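Local coordinates for glutamate receptor kainate-like protein (Pleurobrachia bachei, PDB 4ZDM) that probably serves as a subunit of a glycine-activated ion channel whose ligand-binding domain binds the amino acid glycine, at residues Trp141-Ser146 and Ala168-Ser173; His129-Leu134 and Ala159-Ile164; Gly13-Met18 and Leu64-Lys69; Glu179-Gly184 and Tyr197-Glu202. One frame throughout, in Å; residues are numbered along the deposited sequence.

Contact 1 of 4, residues Trp141-Ser146 and Ala168-Ser173; sequences WGVVDS and AVKVGS. With NA (sodium ion), chain E.
Trp141 O accepts Val169 N at 2.8 Å, in the carbonyl plane, and so opens the backbone ladder joining two parallel strands. Val143 N then donates to Val169 O, Val171 N to Val143 O, and Asp145 N to Val171 O at 3.0 Å, so both polar backbone atoms of Val169 and Val171 are used. Gly142 CA lies only 3.1 Å from Val169 O; a beta carbon there would crowd that oxygen. On the face of Val143 and Lys170 the two side chains run side by side, Val143 CG2 touching Lys170 CD at 3.7 Å. On the other face, Val144 CG2 meets Val171 CG2 at 3.9 Å. Ala168 CB packs against Trp141 CD1 at 3.6 Å, while the indole NE1 is hydrogen-bonded to Ile164 O. With an alanine in place of this tryptophan, Ile164 O would probably lose the indole N-H and a gap would open beside Ala168.

Bends at chi2 (-46°) and chi4 curl Lys170 back, letting NZ donate to Ala168 O and to Ala165 O. With 17 of the 21 intervening residues helical, the pair forms a beta-alpha-beta crossover in the sheet of one lobe, and strand 186-192 flanks 141-144 on its other side. Past the strand, a sodium ion is coordinated by Asp145 OD1 at 2.4 Å, Glu150 OE2 and a water. Ser146 OG donates to Asp145 OD2 from above the carboxylate plane. Split between metal and hydroxyl, the Asp145 carboxylate is held at both oxygens, and the sodium probably eases the repulsion between Asp145 and Glu150.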
loop_
_atom_site.group_PDB
_atom_site.type_symbol
_atom_site.label_atom_id
_atom_site.label_comp_id
_atom_site.label_asym_id
_atom_site.label_seq_id
_atom_site.Cartn_x
_atom_site.Cartn_y
_atom_site.Cartn_z
ATOM N N TRP A 141 34.802 20.139 -4.640
ATOM C CA TRP A 141 33.695 20.009 -3.700
ATOM C C TRP A 141 32.565 19.228 -4.342
ATOM O O TRP A 141 32.495 19.085 -5.551
ATOM C CB TRP A 141 33.216 21.376 -3.233
ATOM C CG TRP A 141 32.653 22.278 -4.297
ATOM C CD1 TRP A 141 31.323 22.431 -4.603
ATOM C CD2 TRP A 141 33.361 23.175 -5.154
ATOM N NE1 TRP A 141 31.164 23.353 -5.596
ATOM C CE2 TRP A 141 32.406 23.827 -5.954
ATOM C CE3 TRP A 141 34.722 23.487 -5.329
ATOM C CZ2 TRP A 141 32.756 24.766 -6.917
ATOM C CZ3 TRP A 141 35.056 24.422 -6.289
ATOM C CH2 TRP A 141 34.071 25.061 -7.052
ATOM N N GLY A 142 31.675 18.690 -3.506
ATOM C CA GLY A 142 30.643 17.800 -3.948
ATOM C C GLY A 142 29.346 17.852 -3.158
ATOM O O GLY A 142 29.329 18.247 -2.013
ATOM N N VAL A 143 28.283 17.427 -3.822
ATOM C CA VAL A 143 26.944 17.297 -3.238
ATOM C C VAL A 143 26.346 15.991 -3.734
ATOM O O VAL A 143 26.734 15.492 -4.820
ATOM C CB VAL A 143 26.024 18.500 -3.590
ATOM C CG1 VAL A 143 26.559 19.743 -3.016
ATOM C CG2 VAL A 143 25.802 18.620 -5.071
ATOM N N VAL A 144 25.392 15.441 -2.994
ATOM C CA VAL A 144 24.646 14.252 -3.412
ATOM C C VAL A 144 23.566 14.591 -4.417
ATOM O O VAL A 144 22.784 15.507 -4.209
ATOM C CB VAL A 144 24.006 13.540 -2.241
ATOM C CG1 VAL A 144 23.389 12.230 -2.628
ATOM C CG2 VAL A 144 25.002 13.305 -1.135
ATOM N N ASP A 145 23.489 13.823 -5.493
ATOM C CA ASP A 145 22.394 13.999 -6.433
ATOM C C ASP A 145 21.064 13.685 -5.780
ATOM O O ASP A 145 20.940 12.721 -5.026
ATOM C CB ASP A 145 22.561 13.079 -7.647
ATOM C CG ASP A 145 21.392 13.169 -8.612
ATOM O OD1 ASP A 145 21.352 14.139 -9.391
ATOM O OD2 ASP A 145 20.498 12.313 -8.544
ATOM N N SER A 146 20.061 14.500 -6.106
ATOM C CA SER A 146 18.663 14.273 -5.690
ATOM C C SER A 146 18.514 14.269 -4.178
ATOM O O SER A 146 17.633 13.610 -3.631
ATOM C CB SER A 146 18.106 12.984 -6.291
ATOM O OG SER A 146 18.026 13.095 -7.722
ATOM N N ALA A 168 29.842 21.643 -8.523
ATOM C CA ALA A 168 30.107 20.542 -7.621
ATOM C C ALA A 168 30.195 19.184 -8.322
ATOM O O ALA A 168 29.449 18.920 -9.271
ATOM C CB ALA A 168 29.016 20.467 -6.567
ATOM N N VAL A 169 31.045 18.304 -7.799
ATOM C CA VAL A 169 31.004 16.907 -8.116
ATOM C C VAL A 169 29.659 16.388 -7.643
ATOM O O VAL A 169 29.248 16.757 -6.538
ATOM C CB VAL A 169 32.132 16.142 -7.429
ATOM C CG1 VAL A 169 32.018 14.660 -7.670
ATOM C CG2 VAL A 169 33.512 16.623 -7.922
ATOM N N LYS A 170 28.984 15.569 -8.447
ATOM C CA LYS A 170 27.727 14.927 -8.038
ATOM C C LYS A 170 27.976 13.487 -7.645
ATOM O O LYS A 170 28.435 12.675 -8.464
ATOM C CB LYS A 170 26.684 15.007 -9.157
ATOM C CG LYS A 170 26.400 16.424 -9.685
ATOM C CD LYS A 170 26.193 17.476 -8.563
ATOM C CE LYS A 170 25.736 18.792 -9.120
ATOM N NZ LYS A 170 26.772 19.442 -10.045
ATOM N N VAL A 171 27.805 13.172 -6.368
ATOM C CA VAL A 171 27.995 11.811 -5.883
ATOM C C VAL A 171 26.648 11.116 -5.761
ATOM O O VAL A 171 25.606 11.761 -5.664
ATOM C CB VAL A 171 28.785 11.742 -4.534
ATOM C CG1 VAL A 171 30.233 12.257 -4.696
ATOM C CG2 VAL A 171 28.072 12.514 -3.417
ATOM N N GLY A 172 26.663 9.789 -5.771
ATOM C CA GLY A 172 25.433 9.033 -5.831
ATOM C C GLY A 172 24.759 8.787 -4.493
ATOM O O GLY A 172 23.602 8.395 -4.440
ATOM N N SER A 173 25.491 8.999 -3.403
ATOM C CA SER A 173 24.951 8.758 -2.076
ATOM C C SER A 173 25.697 9.595 -1.046
ATOM O O SER A 173 26.819 10.026 -1.281
ATOM C CB SER A 173 25.050 7.286 -1.701
ATOM O OG SER A 173 26.398 6.901 -1.538
HETATM NA NA NA E . 22.836 15.983 -9.832
HETATM O O HOH W 1 21.745 10.169 -5.997
HETATM O O HOH W 2 22.915 17.628 -11.906
#

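Contact 2 of 4, residues His129-Leu134 and Ala159-Ile164; sequences HPLELL and ADYNRI. With NA (sodium ion), chain F; SO4 (sulfate ion), chain C.
Leu131 and Leu134, three residues apart on a 3-10 turn, face helix 159-167, and apolar packing makes up most of their contact. Leu131 CD2 enters among three neighbours, lying 3.8 Å from Asp160 CB and 3.9 Å from both Tyr161 CD1 and Ile164 CG1. Leu134 divides its branches: CD1 rests on Asp160 O, whereas CD2 packs on Arg163 CG at 3.6 Å and Ile164 CD1 at 3.7 Å. A bend at chi2 (-76°) swings Ile164 CD1 toward Leu134, where it also touches Leu133 CB.

In the fold, this 3-10 turn belongs to the connection from strand 112-121 to strand 140-144, and the helix leads into strand 169-171; Leu133 and Ile164 both touch strand 186-192. Tyr161 lays its ring nearly parallel to that of Phe212 on strand 205-221.

The polar ends of Asp160, Arg163 and Tyr161 engage ions and water at the margins. Asp160 OD1 binds a sodium ion at 2.2 Å, and a water on the same ion accepts from Arg163 NH1, while NE of the same guanidinium is salt-bridged to Asp167. Tyr161 OH donates to sulfate O2 at 2.7 Å, an anion probably drawn from the crystallisation liquor and also bonded by Gln213 N.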
loop_
_atom_site.group_PDB
_atom_site.type_symbol
_atom_site.label_atom_id
_atom_site.label_comp_id
_atom_site.label_asym_id
_atom_site.label_seq_id
_atom_site.Cartn_x
_atom_site.Cartn_y
_atom_site.Cartn_z
ATOM N N HIS A 129 35.437 30.498 4.405
ATOM C CA HIS A 129 34.006 30.610 4.117
ATOM C C HIS A 129 33.710 29.736 2.920
ATOM O O HIS A 129 34.533 29.626 2.037
ATOM C CB HIS A 129 33.570 32.041 3.805
ATOM C CG HIS A 129 34.099 33.056 4.764
ATOM N ND1 HIS A 129 33.576 33.225 6.027
ATOM C CD2 HIS A 129 35.106 33.953 4.645
ATOM C CE1 HIS A 129 34.239 34.188 6.645
ATOM N NE2 HIS A 129 35.174 34.642 5.831
ATOM N N PRO A 130 32.536 29.090 2.887
ATOM C CA PRO A 130 32.233 28.203 1.755
ATOM C C PRO A 130 32.287 28.817 0.369
ATOM O O PRO A 130 32.697 28.148 -0.591
ATOM C CB PRO A 130 30.808 27.734 2.067
ATOM C CG PRO A 130 30.695 27.821 3.524
ATOM C CD PRO A 130 31.500 29.015 3.925
ATOM N N LEU A 131 31.889 30.072 0.223
ATOM C CA LEU A 131 31.923 30.663 -1.103
ATOM C C LEU A 131 33.352 30.897 -1.614
ATOM O O LEU A 131 33.527 31.117 -2.811
ATOM C CB LEU A 131 31.115 31.963 -1.111
ATOM C CG LEU A 131 29.611 31.707 -1.021
ATOM C CD1 LEU A 131 28.874 33.012 -1.038
ATOM C CD2 LEU A 131 29.150 30.848 -2.167
ATOM N N GLU A 132 34.355 30.792 -0.746
ATOM C CA GLU A 132 35.755 30.894 -1.192
ATOM C C GLU A 132 36.074 29.749 -2.168
ATOM O O GLU A 132 37.078 29.815 -2.886
ATOM C CB GLU A 132 36.717 30.894 0.000
ATOM C CG GLU A 132 36.627 32.181 0.827
ATOM C CD GLU A 132 37.514 32.187 2.053
ATOM O OE1 GLU A 132 38.150 31.159 2.368
ATOM O OE2 GLU A 132 37.566 33.249 2.709
ATOM N N LEU A 133 35.234 28.699 -2.210
ATOM C CA LEU A 133 35.462 27.593 -3.161
ATOM C C LEU A 133 35.462 28.053 -4.601
ATOM O O LEU A 133 36.123 27.466 -5.479
ATOM C CB LEU A 133 34.411 26.483 -2.976
ATOM C CG LEU A 133 34.575 25.608 -1.742
ATOM C CD1 LEU A 133 33.293 24.818 -1.539
ATOM C CD2 LEU A 133 35.765 24.696 -1.919
ATOM N N LEU A 134 34.758 29.145 -4.847
ATOM C CA LEU A 134 34.595 29.610 -6.201
ATOM C C LEU A 134 35.828 30.302 -6.721
ATOM O O LEU A 134 35.879 30.566 -7.902
ATOM C CB LEU A 134 33.400 30.561 -6.318
ATOM C CG LEU A 134 32.061 29.924 -5.967
ATOM C CD1 LEU A 134 30.998 30.968 -5.975
ATOM C CD2 LEU A 134 31.760 28.859 -6.951
ATOM N N ALA A 159 23.001 33.675 -6.913
ATOM C CA ALA A 159 23.668 33.010 -8.003
ATOM C C ALA A 159 25.027 32.382 -7.618
ATOM O O ALA A 159 25.448 31.463 -8.297
ATOM C CB ALA A 159 23.866 34.000 -9.171
ATOM N N ASP A 160 25.697 32.829 -6.544
ATOM C CA ASP A 160 26.957 32.158 -6.146
ATOM C C ASP A 160 26.669 30.742 -5.587
ATOM O O ASP A 160 27.455 29.840 -5.815
ATOM C CB ASP A 160 27.754 32.934 -5.084
ATOM C CG ASP A 160 28.321 34.257 -5.586
ATOM O OD1 ASP A 160 28.719 34.351 -6.758
ATOM O OD2 ASP A 160 28.386 35.208 -4.775
ATOM N N TYR A 161 25.595 30.580 -4.805
ATOM C CA TYR A 161 25.188 29.237 -4.363
ATOM C C TYR A 161 24.799 28.395 -5.581
ATOM O O TYR A 161 25.071 27.201 -5.650
ATOM C CB TYR A 161 24.046 29.332 -3.340
ATOM C CG TYR A 161 24.473 29.764 -1.952
ATOM C CD1 TYR A 161 25.662 29.310 -1.396
ATOM C CD2 TYR A 161 23.644 30.558 -1.161
ATOM C CE1 TYR A 161 26.050 29.697 -0.115
ATOM C CE2 TYR A 161 24.015 30.920 0.133
ATOM C CZ TYR A 161 25.215 30.498 0.646
ATOM O OH TYR A 161 25.588 30.851 1.939
ATOM N N ASN A 162 24.155 29.019 -6.582
ATOM C CA ASN A 162 23.822 28.288 -7.796
ATOM C C ASN A 162 25.089 27.755 -8.439
ATOM O O ASN A 162 25.119 26.637 -8.939
ATOM C CB ASN A 162 23.101 29.151 -8.857
ATOM C CG ASN A 162 21.774 29.786 -8.394
ATOM O OD1 ASN A 162 21.329 30.774 -9.004
ATOM N ND2 ASN A 162 21.126 29.238 -7.383
ATOM N N ARG A 163 26.137 28.580 -8.433
ATOM C CA ARG A 163 27.402 28.210 -9.070
ATOM C C ARG A 163 28.076 27.081 -8.277
ATOM O O ARG A 163 28.666 26.180 -8.854
ATOM C CB ARG A 163 28.317 29.443 -9.170
ATOM C CG ARG A 163 29.665 29.206 -9.845
ATOM C CD ARG A 163 29.676 29.627 -11.317
ATOM N NE ARG A 163 30.896 29.121 -11.918
ATOM C CZ ARG A 163 31.959 29.866 -12.230
ATOM N NH1 ARG A 163 31.937 31.156 -12.014
ATOM N NH2 ARG A 163 33.016 29.311 -12.746
ATOM N N ILE A 164 28.004 27.163 -6.955
ATOM C CA ILE A 164 28.478 26.043 -6.124
ATOM C C ILE A 164 27.812 24.719 -6.554
ATOM O O ILE A 164 28.476 23.693 -6.675
ATOM C CB ILE A 164 28.222 26.363 -4.645
ATOM C CG1 ILE A 164 29.131 27.489 -4.150
ATOM C CG2 ILE A 164 28.389 25.073 -3.812
ATOM C CD1 ILE A 164 30.567 27.066 -3.897
HETATM NA NA NA F . 29.021 33.142 -8.603
HETATM S S SO4 C . 23.016 32.115 4.701
HETATM O O1 SO4 C . 24.242 32.422 5.459
HETATM O O2 SO4 C . 23.410 31.702 3.338
HETATM O O3 SO4 C . 22.220 31.179 5.531
HETATM O O4 SO4 C . 22.168 33.291 4.544
HETATM O O HOH W 3 30.709 33.105 -9.988
#

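Contact 3 of 4, residues Gly13-Met18 and Leu64-Lys69; sequences GIIPEM and LKFGGK. With GLY (glycine), chain B.
Ile15 CD1 sits over one face of the Phe66 ring, 4.0 Å from the centroid and 27° off the ring normal, a CH-pi contact displaced toward the rim. The same methyl presses close to Lys65 O at 3.2 Å, and the second branch of Ile15, CG2, approaches Phe66 CE1 at 3.8 Å. This is the tight part of the interface, buried and backed by Leu79, which touches both side chains. Glu17 comes in at the far end of the ring: a chain extended from chi1 (-174°) through chi2 sets OE1 3.4 Å from Phe66 CZ, with the carboxylate and ring planes 53° apart. That oxygen is salt-bridged to Arg147, which also makes a cation-pi contact with Phe66.

The packing slackens toward exposed Leu64, whose side chain stays 4.6 Å from 13-18, while Lys65, its CB directed away from 13-18, adds little beyond its carbonyl.

On the other side of the ring plane from Ile15 CD1 lies the bound glycine, its CA 3.5 Å from Phe66 CD2 and its O 3.4 Å from Phe66 CB. Were the ring replaced by the methyl of an alanine, a gap would probably open between Ile15 and the glycine, and Arg147 would lose its aromatic neighbour. With Ala94, Leu95, Ser96, Arg101, Arg147, Asn148 and Glu191, Phe66 forms the agonist pocket of the clamshell ligand-binding domain of ionotropic glutamate receptors.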
loop_
_atom_site.group_PDB
_atom_site.type_symbol
_atom_site.label_atom_id
_atom_site.label_comp_id
_atom_site.label_asym_id
_atom_site.label_seq_id
_atom_site.Cartn_x
_atom_site.Cartn_y
_atom_site.Cartn_z
ATOM N N GLY A 13 7.967 5.471 3.828
ATOM C CA GLY A 13 9.145 5.521 3.006
ATOM C C GLY A 13 10.411 5.778 3.809
ATOM O O GLY A 13 10.463 6.703 4.612
ATOM N N ILE A 14 11.443 4.959 3.578
ATOM C CA ILE A 14 12.715 5.040 4.301
ATOM C C ILE A 14 13.886 4.954 3.332
ATOM O O ILE A 14 13.793 4.325 2.276
ATOM C CB ILE A 14 12.882 3.918 5.359
ATOM C CG1 ILE A 14 12.934 2.549 4.729
ATOM C CG2 ILE A 14 11.741 3.974 6.344
ATOM C CD1 ILE A 14 13.538 1.475 5.677
ATOM N N ILE A 15 15.010 5.544 3.755
ATOM C CA ILE A 15 16.352 5.305 3.237
ATOM C C ILE A 15 17.223 5.179 4.456
ATOM O O ILE A 15 17.276 6.069 5.268
ATOM C CB ILE A 15 16.861 6.430 2.332
ATOM C CG1 ILE A 15 16.073 6.464 1.021
ATOM C CG2 ILE A 15 18.361 6.233 2.024
ATOM C CD1 ILE A 15 16.389 7.608 0.144
ATOM N N PRO A 16 18.033 4.120 4.570
ATOM C CA PRO A 16 18.975 4.044 5.680
ATOM C C PRO A 16 19.968 5.197 5.651
ATOM O O PRO A 16 20.616 5.461 4.617
ATOM C CB PRO A 16 19.679 2.712 5.433
ATOM C CG PRO A 16 18.632 1.865 4.801
ATOM C CD PRO A 16 17.995 2.845 3.825
ATOM N N GLU A 17 20.105 5.836 6.809
ATOM C CA GLU A 17 21.070 6.906 7.065
ATOM C C GLU A 17 21.026 7.176 8.535
ATOM O O GLU A 17 20.042 7.736 9.047
ATOM C CB GLU A 17 20.772 8.170 6.274
ATOM C CG GLU A 17 21.855 9.208 6.441
ATOM C CD GLU A 17 21.542 10.483 5.676
ATOM O OE1 GLU A 17 21.250 10.334 4.475
ATOM O OE2 GLU A 17 21.656 11.579 6.275
ATOM N N MET A 18 22.064 6.805 9.271
ATOM C CA MET A 18 22.134 7.117 10.673
ATOM C C MET A 18 22.414 8.579 10.891
ATOM O O MET A 18 23.043 9.221 10.061
ATOM C CB MET A 18 23.193 6.213 11.306
ATOM C CG MET A 18 22.738 4.749 11.437
ATOM S SD MET A 18 21.319 4.506 12.517
ATOM C CE MET A 18 22.137 4.526 14.116
ATOM N N LEU A 64 17.256 4.519 -4.237
ATOM C CA LEU A 64 17.925 4.955 -3.034
ATOM C C LEU A 64 18.184 6.474 -3.016
ATOM O O LEU A 64 19.121 6.980 -2.377
ATOM C CB LEU A 64 19.207 4.153 -2.855
ATOM C CG LEU A 64 19.008 2.725 -2.360
ATOM C CD1 LEU A 64 20.355 2.000 -2.458
ATOM C CD2 LEU A 64 18.473 2.679 -0.938
ATOM N N LYS A 65 17.269 7.242 -3.608
ATOM C CA LYS A 65 17.358 8.698 -3.641
ATOM C C LYS A 65 16.324 9.352 -2.717
ATOM O O LYS A 65 15.216 8.838 -2.563
ATOM C CB LYS A 65 17.143 9.242 -5.049
ATOM C CG LYS A 65 18.264 8.830 -6.068
ATOM C CD LYS A 65 17.923 9.252 -7.426
ATOM C CE LYS A 65 19.005 8.791 -8.409
ATOM N NZ LYS A 65 18.571 9.099 -9.797
ATOM N N PHE A 66 16.693 10.462 -2.100
ATOM C CA PHE A 66 15.734 11.141 -1.217
ATOM C C PHE A 66 14.645 11.796 -2.023
ATOM O O PHE A 66 13.461 11.612 -1.769
ATOM C CB PHE A 66 16.468 12.142 -0.316
ATOM C CG PHE A 66 17.048 11.513 0.911
ATOM C CD1 PHE A 66 18.161 10.667 0.850
ATOM C CD2 PHE A 66 16.477 11.709 2.161
ATOM C CE1 PHE A 66 18.623 10.039 2.007
ATOM C CE2 PHE A 66 16.989 11.110 3.306
ATOM C CZ PHE A 66 18.069 10.256 3.203
ATOM N N GLY A 67 14.992 12.518 -3.051
ATOM C CA GLY A 67 13.994 13.064 -3.929
ATOM C C GLY A 67 14.446 14.338 -4.552
ATOM O O GLY A 67 14.567 15.392 -3.934
ATOM N N GLY A 68 14.657 14.252 -5.857
ATOM C CA GLY A 68 14.872 15.417 -6.688
ATOM C C GLY A 68 13.899 15.410 -7.873
ATOM O O GLY A 68 13.362 14.341 -8.174
ATOM N N LYS A 69 13.655 16.603 -8.458
ATOM C CA LYS A 69 12.641 16.844 -9.527
ATOM C C LYS A 69 13.323 17.062 -10.870
ATOM O O LYS A 69 14.095 18.004 -10.985
ATOM C CB LYS A 69 11.781 18.060 -9.219
ATOM C CG LYS A 69 10.608 18.191 -10.162
ATOM C CD LYS A 69 9.631 19.260 -9.720
ATOM C CE LYS A 69 10.235 20.638 -9.791
ATOM N NZ LYS A 69 9.173 21.677 -9.811
HETATM N N GLY B . 17.702 14.816 4.526
HETATM C CA GLY B . 18.056 14.744 3.084
HETATM C C GLY B . 16.964 15.146 2.157
HETATM O O GLY B . 17.162 15.254 0.937
HETATM O OXT GLY B . 15.798 15.377 2.601
#

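Contact 4 of 4, residues Glu179-Gly184 and Tyr197-Glu202; sequences ERMRAG and YATKGE
Arg182 NE donates to Glu202 OE1 at 2.9 Å with an angle of 158° at the hydrogen, the shorter bond of a two-pronged salt bridge. The second runs from Arg182 NH2 to Glu202 OE2 at 3.0 Å and is more bent. The grip is side-on, one nitrogen to each oxygen, and both oxygens are met on their syn side. It is not coplanar, however: the guanidinium and carboxylate planes stand 41° apart, so OE1 lies in the guanidinium plane while OE2 is tilted from it. Arg182 reaches this position with an extended chain from CG to NE (chi2 173°). At the edge of its guanidinium, NH2 also lies 3.1 Å from Ala198 O.

Beside the ion pair is a small apolar touch. Bent at its last torsion, Met181 brings CE to 3.7 Å from Thr199 CG2, the two side chains crossing at about a right angle; Leu119 of strand 112-121 packs on both. Thr199 OG1 is hydrogen-bonded back to Ile195 O of the helix it follows.

What presents Glu202 is a type II beta turn from Thr199, closed by Glu202 N to Thr199 O at 3.0 Å and passing through Gly201 with positive phi. The contact thus ties the C-terminal part of helix 174-182 to the turn that follows helix 194-198. Two bonds to two oxygens fix the rotation of both groups, and the paired charges probably offset each other at this partly exposed site.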
loop_
_atom_site.group_PDB
_atom_site.type_symbol
_atom_site.label_atom_id
_atom_site.label_comp_id
_atom_site.label_asym_id
_atom_site.label_seq_id
_atom_site.Cartn_x
_atom_site.Cartn_y
_atom_site.Cartn_z
ATOM N N GLU A 179 32.908 9.470 2.069
ATOM C CA GLU A 179 34.116 8.753 1.700
ATOM C C GLU A 179 35.097 9.624 0.934
ATOM O O GLU A 179 36.304 9.586 1.199
ATOM C CB GLU A 179 33.710 7.552 0.887
ATOM C CG GLU A 179 34.822 6.665 0.483
ATOM C CD GLU A 179 34.258 5.478 -0.258
ATOM O OE1 GLU A 179 34.103 5.572 -1.520
ATOM O OE2 GLU A 179 33.873 4.508 0.450
ATOM N N ARG A 180 34.594 10.375 -0.045
ATOM C CA ARG A 180 35.456 11.248 -0.809
ATOM C C ARG A 180 36.053 12.323 0.067
ATOM O O ARG A 180 37.235 12.707 -0.072
ATOM C CB ARG A 180 34.694 11.884 -1.952
ATOM C CG ARG A 180 34.324 10.967 -3.067
ATOM C CD ARG A 180 35.514 10.771 -3.974
ATOM N NE ARG A 180 35.848 11.943 -4.786
ATOM C CZ ARG A 180 35.300 12.233 -5.963
ATOM N NH1 ARG A 180 34.332 11.490 -6.490
ATOM N NH2 ARG A 180 35.711 13.291 -6.607
ATOM N N MET A 181 35.249 12.863 0.976
ATOM C CA MET A 181 35.758 13.855 1.908
ATOM C C MET A 181 36.888 13.306 2.783
ATOM O O MET A 181 37.923 13.959 2.984
ATOM C CB MET A 181 34.611 14.348 2.800
ATOM C CG MET A 181 34.995 15.364 3.866
ATOM S SD MET A 181 33.666 15.643 5.032
ATOM C CE MET A 181 33.724 14.140 5.957
ATOM N N ARG A 182 36.667 12.127 3.329
ATOM C CA ARG A 182 37.679 11.504 4.195
ATOM C C ARG A 182 38.990 11.268 3.476
ATOM O O ARG A 182 40.036 11.214 4.142
ATOM C CB ARG A 182 37.138 10.201 4.775
ATOM C CG ARG A 182 36.112 10.423 5.837
ATOM C CD ARG A 182 35.473 9.132 6.260
ATOM N NE ARG A 182 34.411 9.380 7.214
ATOM C CZ ARG A 182 33.186 8.868 7.126
ATOM N NH1 ARG A 182 32.865 8.025 6.151
ATOM N NH2 ARG A 182 32.294 9.173 8.062
ATOM N N ALA A 183 38.961 11.121 2.149
ATOM C CA ALA A 183 40.190 10.862 1.359
ATOM C C ALA A 183 41.019 12.118 1.116
ATOM O O ALA A 183 42.177 12.039 0.662
ATOM C CB ALA A 183 39.846 10.244 0.041
ATOM N N GLY A 184 40.443 13.273 1.396
ATOM C CA GLY A 184 41.137 14.540 1.316
ATOM C C GLY A 184 40.957 15.334 0.035
ATOM O O GLY A 184 40.612 14.786 -1.003
ATOM N N TYR A 197 27.103 13.903 13.317
ATOM C CA TYR A 197 27.043 12.549 13.825
ATOM C C TYR A 197 27.947 11.641 12.973
ATOM O O TYR A 197 28.708 10.818 13.483
ATOM C CB TYR A 197 25.592 12.031 13.816
ATOM C CG TYR A 197 25.465 10.549 14.062
ATOM C CD1 TYR A 197 25.577 9.659 13.014
ATOM C CD2 TYR A 197 25.240 10.036 15.348
ATOM C CE1 TYR A 197 25.498 8.296 13.214
ATOM C CE2 TYR A 197 25.149 8.651 15.560
ATOM C CZ TYR A 197 25.288 7.806 14.475
ATOM O OH TYR A 197 25.192 6.437 14.682
ATOM N N ALA A 198 27.847 11.764 11.662
ATOM C CA ALA A 198 28.542 10.864 10.725
ATOM C C ALA A 198 30.051 10.976 10.875
ATOM O O ALA A 198 30.758 9.989 10.585
ATOM C CB ALA A 198 28.133 11.161 9.280
ATOM N N THR A 199 30.532 12.135 11.318
ATOM C CA THR A 199 31.965 12.395 11.470
ATOM C C THR A 199 32.410 12.528 12.903
ATOM O O THR A 199 33.505 13.023 13.174
ATOM C CB THR A 199 32.381 13.676 10.685
ATOM O OG1 THR A 199 31.672 14.836 11.159
ATOM C CG2 THR A 199 32.135 13.457 9.222
ATOM N N LYS A 200 31.586 12.056 13.833
ATOM C CA LYS A 200 31.906 12.111 15.254
ATOM C C LYS A 200 33.223 11.399 15.512
ATOM O O LYS A 200 33.429 10.288 15.044
ATOM C CB LYS A 200 30.785 11.469 16.078
ATOM C CG LYS A 200 30.924 11.618 17.594
ATOM C CD LYS A 200 29.807 10.856 18.338
ATOM C CE LYS A 200 30.097 10.700 19.840
ATOM N NZ LYS A 200 30.023 9.254 20.317
ATOM N N GLY A 201 34.127 12.110 16.160
ATOM C CA GLY A 201 35.422 11.553 16.536
ATOM C C GLY A 201 36.506 11.596 15.471
ATOM O O GLY A 201 37.643 11.186 15.728
ATOM N N GLU A 202 36.187 12.108 14.285
ATOM C CA GLU A 202 37.160 12.217 13.206
ATOM C C GLU A 202 37.838 13.578 13.349
ATOM O O GLU A 202 37.383 14.581 12.805
ATOM C CB GLU A 202 36.471 12.040 11.838
ATOM C CG GLU A 202 35.850 10.663 11.669
ATOM C CD GLU A 202 35.116 10.490 10.367
ATOM O OE1 GLU A 202 35.655 10.888 9.314
ATOM O OE2 GLU A 202 34.016 9.902 10.397
#

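Contact 1 is central: it touches each of the others, whose centres lie 14 to 15 Å from its own. Toward contact 2, Trp141 CZ2 packs on Leu134 CD2 at 4.2 Å, and helix 159-167 runs directly into strand 169-171. Toward contact 3, Ser146 O probably accepts a hydrogen bond from Gly67 N at 2.9 Å, linking the end of the ladder to the loop that carries Phe66. Contact 4 follows through helix 174-182 and meets contact 3 where Met18 CB lies 3.6 Å from Tyr197 CE1. Only contact 3 holds a residue of the glycine pocket; the Val144 side chain is about 8 Å from the ligand and that of Ala198 about 12 Å.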